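Local coordinates for farnesyltransferase, putative (Trypanosoma cruzi, PDB 3WCA), which probably condenses two molecules of farnesyl diphosphate into squalene, a magnesium-dependent step on the way to lanosterol, at residues P223-I226 with W227-T231. The protein carries 1 engineered substitution. Numbering follows the deposited sequence.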
loop_
_atom_site.group_PDB
_atom_site.type_symbol
_atom_site.label_atom_id
_atom_site.label_comp_id
_atom_site.label_asym_id
_atom_site.label_seq_id
_atom_site.Cartn_x
_atom_site.Cartn_y
_atom_site.Cartn_z
ATOM N N PRO A 223 -2.874 -13.280 -8.381
ATOM C CA PRO A 223 -2.753 -13.598 -9.809
ATOM C C PRO A 223 -2.970 -15.069 -10.165
ATOM O O PRO A 223 -2.431 -15.968 -9.514
ATOM C CB PRO A 223 -1.343 -13.133 -10.137
ATOM C CG PRO A 223 -0.611 -13.483 -8.883
ATOM C CD PRO A 223 -1.550 -12.982 -7.807
ATOM N N ARG A 224 -3.764 -15.305 -11.204
ATOM C CA ARG A 224 -4.031 -16.666 -11.655
ATOM C C ARG A 224 -2.707 -17.399 -11.879
ATOM O O ARG A 224 -2.552 -18.554 -11.496
ATOM C CB ARG A 224 -4.836 -16.634 -12.960
ATOM C CG ARG A 224 -5.039 -17.996 -13.617
ATOM C CD ARG A 224 -5.737 -17.855 -14.961
ATOM N NE ARG A 224 -7.118 -17.420 -14.799
ATOM C CZ ARG A 224 -8.116 -18.222 -14.451
ATOM N NH1 ARG A 224 -7.885 -19.511 -14.240
ATOM N NH2 ARG A 224 -9.340 -17.731 -14.298
ATOM N N GLU A 225 -1.745 -16.717 -12.491
ATOM C CA GLU A 225 -0.456 -17.331 -12.753
ATOM C C GLU A 225 0.089 -18.022 -11.509
ATOM O O GLU A 225 0.794 -19.021 -11.613
ATOM C CB GLU A 225 0.558 -16.294 -13.247
ATOM C CG GLU A 225 1.824 -16.931 -13.808
ATOM C CD GLU A 225 2.889 -15.923 -14.209
ATOM O OE1 GLU A 225 2.529 -14.825 -14.678
ATOM O OE2 GLU A 225 4.091 -16.239 -14.072
ATOM N N ILE A 226 -0.239 -17.504 -10.331
ATOM C CA ILE A 226 0.249 -18.117 -9.104
ATOM C C ILE A 226 -0.732 -19.129 -8.506
ATOM O O ILE A 226 -0.334 -20.243 -8.147
ATOM C CB ILE A 226 0.617 -17.037 -8.032
ATOM C CG1 ILE A 226 1.856 -16.267 -8.492
ATOM C CG2 ILE A 226 0.872 -17.689 -6.671
ATOM C CD1 ILE A 226 2.364 -15.228 -7.496
ATOM N N TRP A 227 -2.008 -18.778 -8.407
ATOM C CA TRP A 227 -2.938 -19.722 -7.811
ATOM C C TRP A 227 -3.366 -20.929 -8.653
ATOM O O TRP A 227 -3.782 -21.949 -8.093
ATOM C CB TRP A 227 -4.187 -19.009 -7.262
ATOM C CG TRP A 227 -5.030 -18.211 -8.226
ATOM C CD1 TRP A 227 -5.084 -16.849 -8.328
ATOM C CD2 TRP A 227 -6.040 -18.715 -9.112
ATOM N NE1 TRP A 227 -6.066 -16.475 -9.207
ATOM C CE2 TRP A 227 -6.668 -17.600 -9.707
ATOM C CE3 TRP A 227 -6.474 -20.002 -9.460
ATOM C CZ2 TRP A 227 -7.718 -17.732 -10.630
ATOM C CZ3 TRP A 227 -7.518 -20.132 -10.379
ATOM C CH2 TRP A 227 -8.125 -19.001 -10.953
ATOM N N GLU A 228 -3.249 -20.845 -9.976
ATOM C CA GLU A 228 -3.671 -21.971 -10.814
ATOM C C GLU A 228 -2.788 -23.211 -10.661
ATOM O O GLU A 228 -3.080 -24.272 -11.219
ATOM C CB GLU A 228 -3.758 -21.547 -12.284
ATOM C CG GLU A 228 -2.437 -21.413 -13.024
ATOM C CD GLU A 228 -2.651 -20.964 -14.462
ATOM O OE1 GLU A 228 -3.688 -21.342 -15.053
ATOM O OE2 GLU A 228 -1.791 -20.245 -15.009
ATOM N N LYS A 229 -1.723 -23.071 -9.880
ATOM C CA LYS A 229 -0.791 -24.159 -9.618
ATOM C C LYS A 229 -1.259 -24.979 -8.417
ATOM O O LYS A 229 -0.693 -26.037 -8.116
ATOM C CB LYS A 229 0.602 -23.607 -9.299
ATOM C CG LYS A 229 1.233 -22.725 -10.366
ATOM C CD LYS A 229 2.663 -22.371 -9.950
ATOM C CE LYS A 229 3.426 -21.630 -11.049
ATOM N NZ LYS A 229 2.837 -20.293 -11.347
ATOM N N TYR A 230 -2.290 -24.486 -7.731
ATOM C CA TYR A 230 -2.807 -25.158 -6.544
ATOM C C TYR A 230 -4.308 -25.403 -6.614
ATOM O O TYR A 230 -4.847 -26.201 -5.858
ATOM C CB TYR A 230 -2.490 -24.312 -5.301
ATOM C CG TYR A 230 -1.040 -23.925 -5.201
ATOM C CD1 TYR A 230 -0.115 -24.768 -4.589
ATOM C CD2 TYR A 230 -0.576 -22.740 -5.768
ATOM C CE1 TYR A 230 1.237 -24.445 -4.546
ATOM C CE2 TYR A 230 0.780 -22.410 -5.732
ATOM C CZ TYR A 230 1.679 -23.267 -5.121
ATOM O OH TYR A 230 3.022 -22.959 -5.099
ATOM N N THR A 231 -4.991 -24.721 -7.519
ATOM C CA THR A 231 -6.427 -24.901 -7.621
ATOM C C THR A 231 -6.949 -24.366 -8.941
ATOM O O THR A 231 -6.244 -23.642 -9.643
ATOM C CB THR A 231 -7.149 -24.167 -6.475
ATOM O OG1 THR A 231 -8.542 -24.481 -6.509
ATOM C CG2 THR A 231 -6.977 -22.657 -6.620
HETATM O O HOH W 1 5.233 -19.021 -12.844
#
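With chi1 at 59°, W227 holds CG between its backbone N and carbonyl carbon, swinging the indole back against the first turn of helix 224-227. There the five-membered ring takes R224 CA over one face, a CH-pi contact (CA to centroid 3.4 Å). R224 sets CG anti to its N (chi1 173°), and the bend at chi3 puts W227 CH2 over one face of the guanidinium, toward its rim, with NH1 3.3 Å from CH2 and the planes 53° apart. CB rests on the indole, CG and CD run past the E228 carboxylate, and the chain's reach takes NE to a salt bridge with E152. P223 has no N-H to give, but at the N-cap its O accepts from I226 N and, at 3.0 Å, W227 N; E228 N to R224 O (2.8 Å) follows. A water links E225 OE2 and K229 NZ, while E225 OE1 accepts from K154 N. Y230 CE2 is 3.4 Å from I226 O, near the ring plane, a large flat side chain suited to packing on E248, C249 and A252 of helix 243-258. W227 also packs on C249, whereas P223 and I226 touch helix 154-179, so the turn joins two helices away from the active site.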